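Local coordinates for protein polyprenyl synthetase (Nonlabens dokdonensis, PDB 6KD7) that probably joins isoprenyl diphosphates into longer prenyl chains, as a magnesium-dependent geranylgeranyl pyrophosphate synthase of the FPP/GGPP synthase family, at residues 174-178 against 191-197; 196-201 against 297-302; 203-208 against 290-295; 236-241 against 281-287. All blocks are in the same frame, centred on the assembly; numbering follows the deposited sequence.

Contact 1. Residues 174-178 against 191-197; sequences GCALQ and QELIYDY
L177 drops from helix 158-183 onto I194 and Y197 of helix 188-215, and its branches serve both. At the root, L177 CB rests 3.9 Å from CG1 of I194. CG lies beside the backbone N (chi1 -71°), and from there the two methyls part: CD1 goes to the Y197 ring, reaching its CD2 at 3.5 Å, while CD2 lies 4.2 Å from CD1 of I194. Both partners lie roughly at right angles to the leucine. I194 also offers CG2, which sits 4.0 Å from the backbone N of Q178.

One turn earlier on the same helix, G174 brings no side chain, and Y195 fills the place. Its ring comes up against the bare backbone, Y195 CD1 standing 3.4 Å from G174 C, the carbonyl carbon. The CA atoms of G174 and Y195 are just 4.0 Å apart. At the other end the long amide chains of Q178 and Q191 cross at about a right angle, and the extended Q178 also brings its amide beside the Y195 ring.

Helix 42-54 covers another flank: S50 hydrogen-bonds the carbonyl of L177 and touches I194. The two segments run antiparallel, 144° between their directions and 7.5 Å apart at the axes, forming a helical hairpin across a short loop in the all-helical core of the isoprenoid synthase fold.

Contact 2. Residues 196-201 against 297-302; sequences DYGINL and KALKNI
K297 meets N200 through the base of its side chain: CB packs 3.7 Å from CG of N200, and the rest of the extended chain crosses the asparagine at about a right angle before its end leads away. Next in line, A298 sets CB 3.9 Å from CD1 of Y197 and 4.0 Å from CB of N200. This small residue sits where the backbones draw nearest, the CA atoms of Y197 and A298 being 5.1 Å apart.

Such near-antiparallel pairing, with 161° between the segment directions, belongs to the helical bundle of the polyprenyl synthase fold; here helix 283-303 lies along helix 188-215.

A turn further on, N301 supplies the one clear hydrogen bond between the segments. Its CG turns to the backbone N side (chi1 -58°), which brings ND2 to N200. ND2 donates to OD1 of N200 over 2.9 Å, nearly straight at 170°, entering on a lone pair in the carbonyl plane. The two amides are nearly coplanar, so the bond fixes how both are turned. Nearer the backbone, N301 CB touches CB of Y197 at 3.8 Å.

I302 closes the segment over the tyrosine. Its CG1 stands over one face of the Y197 ring, 4.0 Å from the centroid in a CH-pi contact, and CD1 reaches 3.6 Å from CE1. The Y197 hydroxyl is hydrogen-bonded to S319 of helix 309-322.

Contact 3. Residues 203-208 against 290-295; sequences LAFQLM and AIESYT
Y294 lies against L203 and L207, two leucines one turn apart on helix 188-215. L203 approaches over a ring face, its CB 4.1 Å from the Y294 centroid in a CH-pi contact set toward the rim, while its CD1 runs on to CE1 at 3.6 Å. L207 comes in obliquely with CD1, 3.6 Å from CD2 of Y294. The ring leans to the backbone N side of its own residue (chi1 -79°), which carries it across to both leucines. Beside them A204 sets its CB 3.7 Å from CB of Y294 and close to OG1 of T295.

I291 answers from the preceding turn of helix 283-303. Its CG1 sits 3.6 Å from CB of L207, and CD1 reaches the backbone of M208, 3.5 Å from CA. No hydrogen bond joins the segments; the seam is apolar. It belongs to the antiparallel helical bundle of the trans-prenyltransferase fold, and it runs behind the active site: F205, whose CB points away from helix 283-303, touches the bound pyrophosphate, and the second aspartate-rich motif of the family follows directly after M208.

In the next shell, T295 OG1 turns back to donate to the carbonyl O of I291 over 2.6 Å, from above the carbonyl plane, and T295 N reaches the same oxygen from the opposite face. This fixes the hydroxyl beside A204. M323 touches A204, I291 and T295, while Y236 of helix 236-241 touches L207 and A290, and L162 of helix 158-183 touches Y294.

Contact 4. Residues 236-241 against 281-287; sequences YLYLKS and SGGAKAT
The Y236 ring meets T287 and A286 at its edge. T287 OG1 lies in the ring plane, 3.4 Å from CD2, and the carbonyl O of A286 is near that plane, 3.8 Å from CE2. V158, Y161 and L162 of helix 158-183 and L207 of helix 188-215 also touch this side chain. L237 comes to the same threonine from another direction, its CD1 3.5 Å from T287 OG1, crossing T287 at about a right angle. That hydroxyl is held from within its own helix, donating to the carbonyl O of G283 at a tilt, while T287 N takes the opposite face of the oxygen.

G283 is where the backbones come closest, with its CA 4.0 Å from that of S241. The lack of a side chain lets S241 OG approach G283 CA to 3.4 Å, and the same hydroxyl donates to L237 O over 2.8 Å. The chain bends here: G282, with a positive phi of 97°, parts helix 264-281 from helix 283-303 and stands at the N-cap position of the latter. Helix 236-241 of the all-helical prenyltransferase fold crosses at this break, with 124° between the segment directions. S281 OG hydrogen-bonds the carbonyls of F277 and F278 one turn back.

K240 folds at chi2 and chi3 over A286, its CE 3.8 Å from the alanine CB, and NZ then forms a salt bridge with E243.

How the contacts relate
Helix 188-215 ties contacts 1, 2 and 3 together: contact 1 pairs it with helix 158-183, contacts 2 and 3 with helix 283-303, which runs on to contact 4 and helix 236-241. Centres of contacts 1 and 2 are about 9 Å apart, 2 and 3 about 10 Å, 3 and 4 about 13 Å, while 1 and 4 are about 29 Å apart. Neighbours touch: N200 packs on Y294, L207 on Y236. Contact 1 closes first along the chain; the loop of contact 2 then encloses that of contact 3, which encloses contact 4. Helix 283-303 thus runs alongside helix 188-215, whose F205 borders the pyrophosphate pocket.

Contact 1. Residues 174-178 against 191-197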
loop_
_atom_site.group_PDB
_atom_site.type_symbol
_atom_site.label_atom_id
_atom_site.label_comp_id
_atom_site.label_asym_id
_atom_site.label_seq_id
_atom_site.Cartn_x
_atom_site.Cartn_y
_atom_site.Cartn_z
ATOM N N GLY A 174 7.256 43.106 -1.718
ATOM C CA GLY A 174 6.906 44.350 -1.025
ATOM C C GLY A 174 7.572 44.434 0.330
ATOM O O GLY A 174 8.217 45.450 0.642
ATOM N N CYS A 175 7.446 43.375 1.106
ATOM C CA CYS A 175 7.906 43.331 2.499
ATOM C C CYS A 175 9.420 43.468 2.517
ATOM O O CYS A 175 9.934 44.170 3.383
ATOM C CB CYS A 175 7.405 42.045 3.173
ATOM S SG CYS A 175 8.117 41.781 4.804
ATOM N N ALA A 176 10.137 42.694 1.697
ATOM C CA ALA A 176 11.613 42.732 1.637
ATOM C C ALA A 176 12.072 44.186 1.371
ATOM O O ALA A 176 13.024 44.619 2.022
ATOM C CB ALA A 176 12.135 41.797 0.568
ATOM N N LEU A 177 11.437 44.889 0.435
ATOM C CA LEU A 177 11.787 46.295 0.097
ATOM C C LEU A 177 11.449 47.202 1.297
ATOM O O LEU A 177 12.361 47.923 1.775
ATOM C CB LEU A 177 11.031 46.711 -1.166
ATOM C CG LEU A 177 11.535 46.048 -2.446
ATOM C CD1 LEU A 177 10.500 46.148 -3.524
ATOM C CD2 LEU A 177 12.840 46.657 -2.916
ATOM N N GLN A 178 10.231 47.070 1.836
ATOM C CA GLN A 178 9.773 47.851 2.994
ATOM C C GLN A 178 10.744 47.677 4.151
ATOM O O GLN A 178 11.017 48.716 4.804
ATOM C CB GLN A 178 8.308 47.598 3.306
ATOM C CG GLN A 178 7.885 48.372 4.524
ATOM C CD GLN A 178 6.405 48.348 4.758
ATOM O OE1 GLN A 178 5.963 48.994 5.700
ATOM N NE2 GLN A 178 5.635 47.623 3.963
ATOM N N GLN A 191 7.559 54.112 3.048
ATOM C CA GLN A 191 7.669 52.643 3.176
ATOM C C GLN A 191 6.579 51.995 2.326
ATOM O O GLN A 191 6.886 51.102 1.591
ATOM C CB GLN A 191 7.401 52.257 4.623
ATOM C CG GLN A 191 8.589 52.438 5.536
ATOM C CD GLN A 191 8.228 52.016 6.934
ATOM O OE1 GLN A 191 7.446 51.106 7.140
ATOM N NE2 GLN A 191 8.792 52.698 7.900
ATOM N N GLU A 192 5.369 52.511 2.416
ATOM C CA GLU A 192 4.255 51.960 1.623
ATOM C C GLU A 192 4.505 52.173 0.127
ATOM O O GLU A 192 4.007 51.373 -0.649
ATOM C CB GLU A 192 2.918 52.432 2.185
ATOM C CG GLU A 192 2.785 52.102 3.659
ATOM C CD GLU A 192 1.397 52.219 4.254
ATOM O OE1 GLU A 192 1.146 51.560 5.266
ATOM O OE2 GLU A 192 0.581 52.958 3.701
ATOM N N LEU A 193 5.221 53.228 -0.266
ATOM C CA LEU A 193 5.384 53.467 -1.715
ATOM C C LEU A 193 6.333 52.368 -2.220
ATOM O O LEU A 193 6.085 51.807 -3.302
ATOM C CB LEU A 193 5.904 54.881 -2.001
ATOM C CG LEU A 193 4.868 56.014 -1.893
ATOM C CD1 LEU A 193 5.524 57.349 -2.221
ATOM C CD2 LEU A 193 3.686 55.821 -2.813
ATOM N N ILE A 194 7.434 52.117 -1.521
ATOM C CA ILE A 194 8.357 51.052 -2.007
ATOM C C ILE A 194 7.659 49.683 -1.933
ATOM O O ILE A 194 7.873 48.884 -2.829
ATOM C CB ILE A 194 9.767 51.122 -1.399
ATOM C CG1 ILE A 194 10.783 50.463 -2.336
ATOM C CG2 ILE A 194 9.796 50.557 0.007
ATOM C CD1 ILE A 194 12.210 50.639 -1.931
ATOM N N TYR A 195 6.856 49.450 -0.894
ATOM C CA TYR A 195 6.047 48.216 -0.765
ATOM C C TYR A 195 5.231 48.016 -2.030
ATOM O O TYR A 195 5.298 46.936 -2.617
ATOM C CB TYR A 195 5.112 48.244 0.442
ATOM C CG TYR A 195 4.289 46.999 0.657
ATOM C CD1 TYR A 195 4.766 45.944 1.419
ATOM C CD2 TYR A 195 3.008 46.905 0.162
ATOM C CE1 TYR A 195 3.991 44.819 1.678
ATOM C CE2 TYR A 195 2.228 45.785 0.398
ATOM C CZ TYR A 195 2.735 44.717 1.122
ATOM O OH TYR A 195 1.961 43.614 1.358
ATOM N N ASP A 196 4.501 49.037 -2.430
ATOM C CA ASP A 196 3.619 49.009 -3.619
ATOM C C ASP A 196 4.411 48.650 -4.882
ATOM O O ASP A 196 3.868 47.920 -5.741
ATOM C CB ASP A 196 2.922 50.353 -3.801
ATOM C CG ASP A 196 1.862 50.644 -2.755
ATOM O OD1 ASP A 196 1.571 49.747 -1.912
ATOM O OD2 ASP A 196 1.306 51.764 -2.808
ATOM N N TYR A 197 5.594 49.231 -5.052
ATOM C CA TYR A 197 6.485 48.861 -6.163
ATOM C C TYR A 197 6.651 47.329 -6.122
ATOM O O TYR A 197 6.500 46.681 -7.172
ATOM C CB TYR A 197 7.835 49.581 -6.039
ATOM C CG TYR A 197 8.969 48.939 -6.784
ATOM C CD1 TYR A 197 8.922 48.747 -8.153
ATOM C CD2 TYR A 197 10.093 48.529 -6.114
ATOM C CE1 TYR A 197 9.985 48.174 -8.845
ATOM C CE2 TYR A 197 11.134 47.916 -6.780
ATOM C CZ TYR A 197 11.066 47.716 -8.145
ATOM O OH TYR A 197 12.100 47.087 -8.763
#

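Contact 2. Residues 196-201 against 297-302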
loop_
_atom_site.group_PDB
_atom_site.type_symbol
_atom_site.label_atom_id
_atom_site.label_comp_id
_atom_site.label_asym_id
_atom_site.label_seq_id
_atom_site.Cartn_x
_atom_site.Cartn_y
_atom_site.Cartn_z
ATOM N N ASP A 196 4.501 49.037 -2.430
ATOM C CA ASP A 196 3.619 49.009 -3.619
ATOM C C ASP A 196 4.411 48.650 -4.882
ATOM O O ASP A 196 3.868 47.920 -5.741
ATOM C CB ASP A 196 2.922 50.353 -3.801
ATOM C CG ASP A 196 1.862 50.644 -2.755
ATOM O OD1 ASP A 196 1.571 49.747 -1.912
ATOM O OD2 ASP A 196 1.306 51.764 -2.808
ATOM N N TYR A 197 5.594 49.231 -5.052
ATOM C CA TYR A 197 6.485 48.861 -6.163
ATOM C C TYR A 197 6.651 47.329 -6.122
ATOM O O TYR A 197 6.500 46.681 -7.172
ATOM C CB TYR A 197 7.835 49.581 -6.039
ATOM C CG TYR A 197 8.969 48.939 -6.784
ATOM C CD1 TYR A 197 8.922 48.747 -8.153
ATOM C CD2 TYR A 197 10.093 48.529 -6.114
ATOM C CE1 TYR A 197 9.985 48.174 -8.845
ATOM C CE2 TYR A 197 11.134 47.916 -6.780
ATOM C CZ TYR A 197 11.066 47.716 -8.145
ATOM O OH TYR A 197 12.100 47.087 -8.763
ATOM N N GLY A 198 7.080 46.807 -4.976
ATOM C CA GLY A 198 7.287 45.356 -4.742
ATOM C C GLY A 198 6.025 44.550 -5.112
ATOM O O GLY A 198 6.157 43.561 -5.795
ATOM N N ILE A 199 4.840 45.014 -4.774
ATOM C CA ILE A 199 3.599 44.311 -5.161
ATOM C C ILE A 199 3.533 44.225 -6.686
ATOM O O ILE A 199 3.311 43.127 -7.187
ATOM C CB ILE A 199 2.366 44.952 -4.530
ATOM C CG1 ILE A 199 2.387 44.820 -3.008
ATOM C CG2 ILE A 199 1.080 44.370 -5.102
ATOM C CD1 ILE A 199 2.392 43.398 -2.480
ATOM N N ASN A 200 3.711 45.324 -7.401
ATOM C CA ASN A 200 3.527 45.323 -8.876
ATOM C C ASN A 200 4.664 44.486 -9.473
ATOM O O ASN A 200 4.438 43.684 -10.374
ATOM C CB ASN A 200 3.473 46.749 -9.436
ATOM C CG ASN A 200 2.151 47.445 -9.179
ATOM O OD1 ASN A 200 2.077 48.608 -8.710
ATOM N ND2 ASN A 200 1.099 46.754 -9.549
ATOM N N LEU A 201 5.861 44.601 -8.940
ATOM C CA LEU A 201 6.977 43.821 -9.486
ATOM C C LEU A 201 6.663 42.325 -9.291
ATOM O O LEU A 201 7.060 41.509 -10.135
ATOM C CB LEU A 201 8.266 44.217 -8.762
ATOM C CG LEU A 201 9.538 43.555 -9.271
ATOM C CD1 LEU A 201 9.990 44.134 -10.605
ATOM C CD2 LEU A 201 10.656 43.681 -8.257
ATOM N N LYS A 297 3.409 49.525 -14.331
ATOM C CA LYS A 297 2.918 50.053 -13.036
ATOM C C LYS A 297 4.104 50.134 -12.073
ATOM O O LYS A 297 4.208 51.125 -11.364
ATOM C CB LYS A 297 1.856 49.113 -12.464
ATOM C CG LYS A 297 0.533 49.085 -13.209
ATOM C CD LYS A 297 -0.557 48.411 -12.423
ATOM C CE LYS A 297 -1.924 48.515 -13.058
ATOM N NZ LYS A 297 -2.992 48.386 -12.041
ATOM N N ALA A 298 4.968 49.123 -12.089
ATOM C CA ALA A 298 6.166 49.086 -11.224
ATOM C C ALA A 298 7.125 50.218 -11.608
ATOM O O ALA A 298 7.691 50.822 -10.708
ATOM C CB ALA A 298 6.836 47.749 -11.339
ATOM N N LEU A 299 7.302 50.465 -12.907
ATOM C CA LEU A 299 8.210 51.542 -13.388
ATOM C C LEU A 299 7.692 52.912 -12.929
ATOM O O LEU A 299 8.497 53.690 -12.452
ATOM C CB LEU A 299 8.324 51.453 -14.909
ATOM C CG LEU A 299 9.048 50.223 -15.442
ATOM C CD1 LEU A 299 9.508 50.447 -16.867
ATOM C CD2 LEU A 299 10.224 49.854 -14.567
ATOM N N LYS A 300 6.394 53.166 -13.059
ATOM C CA LYS A 300 5.757 54.403 -12.530
ATOM C C LYS A 300 5.945 54.493 -11.024
ATOM O O LYS A 300 6.229 55.623 -10.541
ATOM C CB LYS A 300 4.290 54.550 -12.939
ATOM C CG LYS A 300 4.174 54.751 -14.439
ATOM C CD LYS A 300 2.809 55.043 -15.006
ATOM C CE LYS A 300 2.797 54.797 -16.509
ATOM N NZ LYS A 300 1.637 55.448 -17.165
ATOM N N ASN A 301 5.822 53.389 -10.287
ATOM C CA ASN A 301 6.077 53.444 -8.827
ATOM C C ASN A 301 7.524 53.932 -8.624
ATOM O O ASN A 301 7.783 54.684 -7.660
ATOM C CB ASN A 301 5.907 52.103 -8.083
ATOM C CG ASN A 301 4.541 51.440 -8.187
ATOM O OD1 ASN A 301 3.486 52.063 -8.179
ATOM N ND2 ASN A 301 4.543 50.136 -8.249
ATOM N N ILE A 302 8.476 53.460 -9.428
ATOM C CA ILE A 302 9.905 53.828 -9.223
ATOM C C ILE A 302 10.053 55.354 -9.391
ATOM O O ILE A 302 10.729 55.967 -8.554
ATOM C CB ILE A 302 10.865 53.042 -10.129
ATOM C CG1 ILE A 302 10.838 51.548 -9.806
ATOM C CG2 ILE A 302 12.294 53.579 -10.016
ATOM C CD1 ILE A 302 11.502 50.675 -10.887
#

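Contact 3. Residues 203-208 against 290-295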
loop_
_atom_site.group_PDB
_atom_site.type_symbol
_atom_site.label_atom_id
_atom_site.label_comp_id
_atom_site.label_asym_id
_atom_site.label_seq_id
_atom_site.Cartn_x
_atom_site.Cartn_y
_atom_site.Cartn_z
ATOM N N LEU A 203 3.833 40.710 -8.811
ATOM C CA LEU A 203 2.734 40.255 -9.677
ATOM C C LEU A 203 3.237 40.051 -11.114
ATOM O O LEU A 203 2.921 39.025 -11.721
ATOM C CB LEU A 203 1.586 41.253 -9.579
ATOM C CG LEU A 203 0.753 41.188 -8.298
ATOM C CD1 LEU A 203 -0.229 42.366 -8.243
ATOM C CD2 LEU A 203 -0.018 39.871 -8.188
ATOM N N ALA A 204 4.014 40.976 -11.660
ATOM C CA ALA A 204 4.616 40.809 -12.991
ATOM C C ALA A 204 5.464 39.543 -12.980
ATOM O O ALA A 204 5.451 38.782 -13.953
ATOM C CB ALA A 204 5.441 42.032 -13.370
ATOM N N PHE A 205 6.287 39.385 -11.969
ATOM C CA PHE A 205 7.234 38.246 -11.901
ATOM C C PHE A 205 6.438 36.895 -11.924
ATOM O O PHE A 205 6.810 35.932 -12.612
ATOM C CB PHE A 205 8.099 38.441 -10.656
ATOM C CG PHE A 205 9.228 37.466 -10.490
ATOM C CD1 PHE A 205 10.177 37.304 -11.502
ATOM C CD2 PHE A 205 9.363 36.730 -9.316
ATOM C CE1 PHE A 205 11.231 36.409 -11.360
ATOM C CE2 PHE A 205 10.438 35.852 -9.169
ATOM C CZ PHE A 205 11.342 35.660 -10.200
ATOM N N GLN A 206 5.359 36.806 -11.161
ATOM C CA GLN A 206 4.578 35.563 -11.008
ATOM C C GLN A 206 3.798 35.322 -12.300
ATOM O O GLN A 206 3.749 34.160 -12.732
ATOM C CB GLN A 206 3.641 35.648 -9.821
ATOM C CG GLN A 206 2.787 34.412 -9.664
ATOM C CD GLN A 206 3.577 33.130 -9.600
ATOM O OE1 GLN A 206 3.212 32.153 -10.247
ATOM N NE2 GLN A 206 4.637 33.122 -8.818
ATOM N N LEU A 207 3.213 36.359 -12.891
ATOM C CA LEU A 207 2.539 36.214 -14.205
ATOM C C LEU A 207 3.541 35.721 -15.246
ATOM O O LEU A 207 3.145 34.865 -16.088
ATOM C CB LEU A 207 1.809 37.486 -14.602
ATOM C CG LEU A 207 0.606 37.769 -13.709
ATOM C CD1 LEU A 207 -0.021 39.091 -14.069
ATOM C CD2 LEU A 207 -0.440 36.672 -13.820
ATOM N N MET A 208 4.794 36.163 -15.148
ATOM C CA MET A 208 5.874 35.680 -16.043
ATOM C C MET A 208 6.118 34.191 -15.773
ATOM O O MET A 208 6.251 33.455 -16.726
ATOM C CB MET A 208 7.174 36.453 -15.816
ATOM C CG MET A 208 8.260 36.101 -16.806
ATOM S SD MET A 208 9.809 36.994 -16.552
ATOM C CE MET A 208 10.534 36.102 -15.182
ATOM N N ALA A 290 -0.650 41.381 -19.482
ATOM C CA ALA A 290 -0.782 41.616 -18.035
ATOM C C ALA A 290 0.624 41.774 -17.431
ATOM O O ALA A 290 0.774 42.616 -16.538
ATOM C CB ALA A 290 -1.583 40.509 -17.400
ATOM N N ILE A 291 1.622 41.025 -17.898
ATOM C CA ILE A 291 3.017 41.136 -17.381
ATOM C C ILE A 291 3.559 42.535 -17.698
ATOM O O ILE A 291 4.202 43.177 -16.804
ATOM C CB ILE A 291 3.908 40.061 -17.991
ATOM C CG1 ILE A 291 3.499 38.661 -17.526
ATOM C CG2 ILE A 291 5.362 40.322 -17.671
ATOM C CD1 ILE A 291 4.064 37.575 -18.392
ATOM N N GLU A 292 3.350 42.954 -18.945
ATOM C CA GLU A 292 3.756 44.272 -19.494
ATOM C C GLU A 292 3.092 45.336 -18.614
ATOM O O GLU A 292 3.774 46.234 -18.116
ATOM C CB GLU A 292 3.339 44.378 -20.970
ATOM C CG GLU A 292 3.248 45.796 -21.531
ATOM C CD GLU A 292 4.556 46.588 -21.529
ATOM O OE1 GLU A 292 5.644 45.989 -21.298
ATOM O OE2 GLU A 292 4.491 47.826 -21.719
ATOM N N SER A 293 1.812 45.177 -18.355
ATOM C CA SER A 293 1.001 46.166 -17.627
ATOM C C SER A 293 1.501 46.300 -16.178
ATOM O O SER A 293 1.657 47.443 -15.694
ATOM C CB SER A 293 -0.416 45.775 -17.729
ATOM O OG SER A 293 -1.200 46.599 -16.890
ATOM N N TYR A 294 1.753 45.180 -15.504
ATOM C CA TYR A 294 2.291 45.228 -14.120
ATOM C C TYR A 294 3.700 45.821 -14.119
ATOM O O TYR A 294 4.045 46.508 -13.177
ATOM C CB TYR A 294 2.194 43.880 -13.410
ATOM C CG TYR A 294 0.816 43.593 -12.889
ATOM C CD1 TYR A 294 0.312 44.281 -11.804
ATOM C CD2 TYR A 294 0.006 42.658 -13.498
ATOM C CE1 TYR A 294 -0.961 44.041 -11.326
ATOM C CE2 TYR A 294 -1.268 42.399 -13.030
ATOM C CZ TYR A 294 -1.754 43.096 -11.943
ATOM O OH TYR A 294 -3.003 42.845 -11.481
ATOM N N THR A 295 4.500 45.489 -15.128
ATOM C CA THR A 295 5.877 46.030 -15.196
ATOM C C THR A 295 5.814 47.553 -15.323
ATOM O O THR A 295 6.544 48.214 -14.608
ATOM C CB THR A 295 6.664 45.418 -16.354
ATOM O OG1 THR A 295 6.637 44.005 -16.200
ATOM C CG2 THR A 295 8.100 45.884 -16.382
#

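Contact 4. Residues 236-241 against 281-287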
loop_
_atom_site.group_PDB
_atom_site.type_symbol
_atom_site.label_atom_id
_atom_site.label_comp_id
_atom_site.label_asym_id
_atom_site.label_seq_id
_atom_site.Cartn_x
_atom_site.Cartn_y
_atom_site.Cartn_z
ATOM N N TYR A 236 -3.100 32.175 -14.748
ATOM C CA TYR A 236 -3.629 33.324 -15.520
ATOM C C TYR A 236 -3.761 32.910 -16.983
ATOM O O TYR A 236 -4.736 33.271 -17.612
ATOM C CB TYR A 236 -2.710 34.535 -15.360
ATOM C CG TYR A 236 -3.305 35.840 -15.815
ATOM C CD1 TYR A 236 -4.059 36.617 -14.956
ATOM C CD2 TYR A 236 -3.108 36.299 -17.100
ATOM C CE1 TYR A 236 -4.611 37.815 -15.365
ATOM C CE2 TYR A 236 -3.643 37.499 -17.524
ATOM C CZ TYR A 236 -4.400 38.257 -16.655
ATOM O OH TYR A 236 -4.929 39.430 -17.080
ATOM N N LEU A 237 -2.813 32.113 -17.455
ATOM C CA LEU A 237 -2.781 31.638 -18.854
ATOM C C LEU A 237 -4.069 30.851 -19.140
ATOM O O LEU A 237 -4.721 31.161 -20.120
ATOM C CB LEU A 237 -1.548 30.738 -18.920
ATOM C CG LEU A 237 -0.927 30.474 -20.282
ATOM C CD1 LEU A 237 -0.897 31.730 -21.123
ATOM C CD2 LEU A 237 0.464 29.904 -20.111
ATOM N N TYR A 238 -4.454 29.921 -18.269
ATOM C CA TYR A 238 -5.705 29.143 -18.472
ATOM C C TYR A 238 -6.954 30.010 -18.291
ATOM O O TYR A 238 -7.835 29.943 -19.129
ATOM C CB TYR A 238 -5.763 27.956 -17.513
ATOM C CG TYR A 238 -7.088 27.241 -17.453
ATOM C CD1 TYR A 238 -8.061 27.618 -16.550
ATOM C CD2 TYR A 238 -7.365 26.176 -18.290
ATOM C CE1 TYR A 238 -9.275 26.963 -16.478
ATOM C CE2 TYR A 238 -8.575 25.511 -18.236
ATOM C CZ TYR A 238 -9.534 25.906 -17.325
ATOM O OH TYR A 238 -10.728 25.268 -17.254
ATOM N N LEU A 239 -6.972 30.850 -17.261
ATOM C CA LEU A 239 -8.164 31.669 -16.930
ATOM C C LEU A 239 -8.513 32.603 -18.092
ATOM O O LEU A 239 -9.686 32.786 -18.343
ATOM C CB LEU A 239 -7.897 32.442 -15.637
ATOM C CG LEU A 239 -7.821 31.595 -14.370
ATOM C CD1 LEU A 239 -7.466 32.449 -13.171
ATOM C CD2 LEU A 239 -9.124 30.867 -14.125
ATOM N N LYS A 240 -7.515 33.153 -18.771
ATOM C CA LYS A 240 -7.725 34.088 -19.907
ATOM C C LYS A 240 -8.105 33.280 -21.155
ATOM O O LYS A 240 -8.987 33.716 -21.886
ATOM C CB LYS A 240 -6.470 34.928 -20.167
ATOM C CG LYS A 240 -6.103 35.906 -19.071
ATOM C CD LYS A 240 -7.219 36.848 -18.676
ATOM C CE LYS A 240 -7.412 37.981 -19.655
ATOM N NZ LYS A 240 -8.596 38.775 -19.253
ATOM N N SER A 241 -7.469 32.137 -21.376
ATOM C CA SER A 241 -7.766 31.239 -22.516
ATOM C C SER A 241 -9.249 30.836 -22.517
ATOM O O SER A 241 -9.862 30.887 -23.590
ATOM C CB SER A 241 -6.866 30.089 -22.492
ATOM O OG SER A 241 -5.535 30.488 -22.752
ATOM N N SER A 281 -6.397 31.012 -28.500
ATOM C CA SER A 281 -7.516 31.644 -27.760
ATOM C C SER A 281 -7.268 33.138 -27.538
ATOM O O SER A 281 -8.238 33.830 -27.223
ATOM C CB SER A 281 -7.737 30.974 -26.431
ATOM O OG SER A 281 -6.577 31.075 -25.626
ATOM N N GLY A 282 -6.015 33.598 -27.550
ATOM C CA GLY A 282 -5.670 34.959 -27.085
ATOM C C GLY A 282 -5.166 34.988 -25.647
ATOM O O GLY A 282 -4.751 36.063 -25.199
ATOM N N GLY A 283 -5.189 33.845 -24.955
ATOM C CA GLY A 283 -4.773 33.714 -23.549
ATOM C C GLY A 283 -3.297 34.020 -23.368
ATOM O O GLY A 283 -2.964 34.701 -22.380
ATOM N N ALA A 284 -2.438 33.515 -24.248
ATOM C CA ALA A 284 -0.978 33.744 -24.168
ATOM C C ALA A 284 -0.688 35.251 -24.301
ATOM O O ALA A 284 -0.006 35.820 -23.445
ATOM C CB ALA A 284 -0.280 32.960 -25.236
ATOM N N LYS A 285 -1.270 35.884 -25.313
ATOM C CA LYS A 285 -1.066 37.338 -25.522
ATOM C C LYS A 285 -1.620 38.109 -24.322
ATOM O O LYS A 285 -0.957 39.039 -23.887
ATOM C CB LYS A 285 -1.769 37.798 -26.800
ATOM C CG LYS A 285 -1.927 39.305 -26.932
ATOM C CD LYS A 285 -2.670 39.744 -28.166
ATOM C CE LYS A 285 -2.970 41.230 -28.184
ATOM N NZ LYS A 285 -3.365 41.698 -29.534
ATOM N N ALA A 286 -2.772 37.701 -23.795
ATOM C CA ALA A 286 -3.406 38.430 -22.681
ATOM C C ALA A 286 -2.501 38.326 -21.444
ATOM O O ALA A 286 -2.475 39.300 -20.665
ATOM C CB ALA A 286 -4.809 37.944 -22.413
ATOM N N THR A 287 -1.729 37.244 -21.342
ATOM C CA THR A 287 -0.789 37.004 -20.231
ATOM C C THR A 287 0.425 37.924 -20.406
ATOM O O THR A 287 0.795 38.607 -19.445
ATOM C CB THR A 287 -0.431 35.517 -20.091
ATOM O OG1 THR A 287 -1.643 34.835 -19.760
ATOM C CG2 THR A 287 0.601 35.291 -19.012
#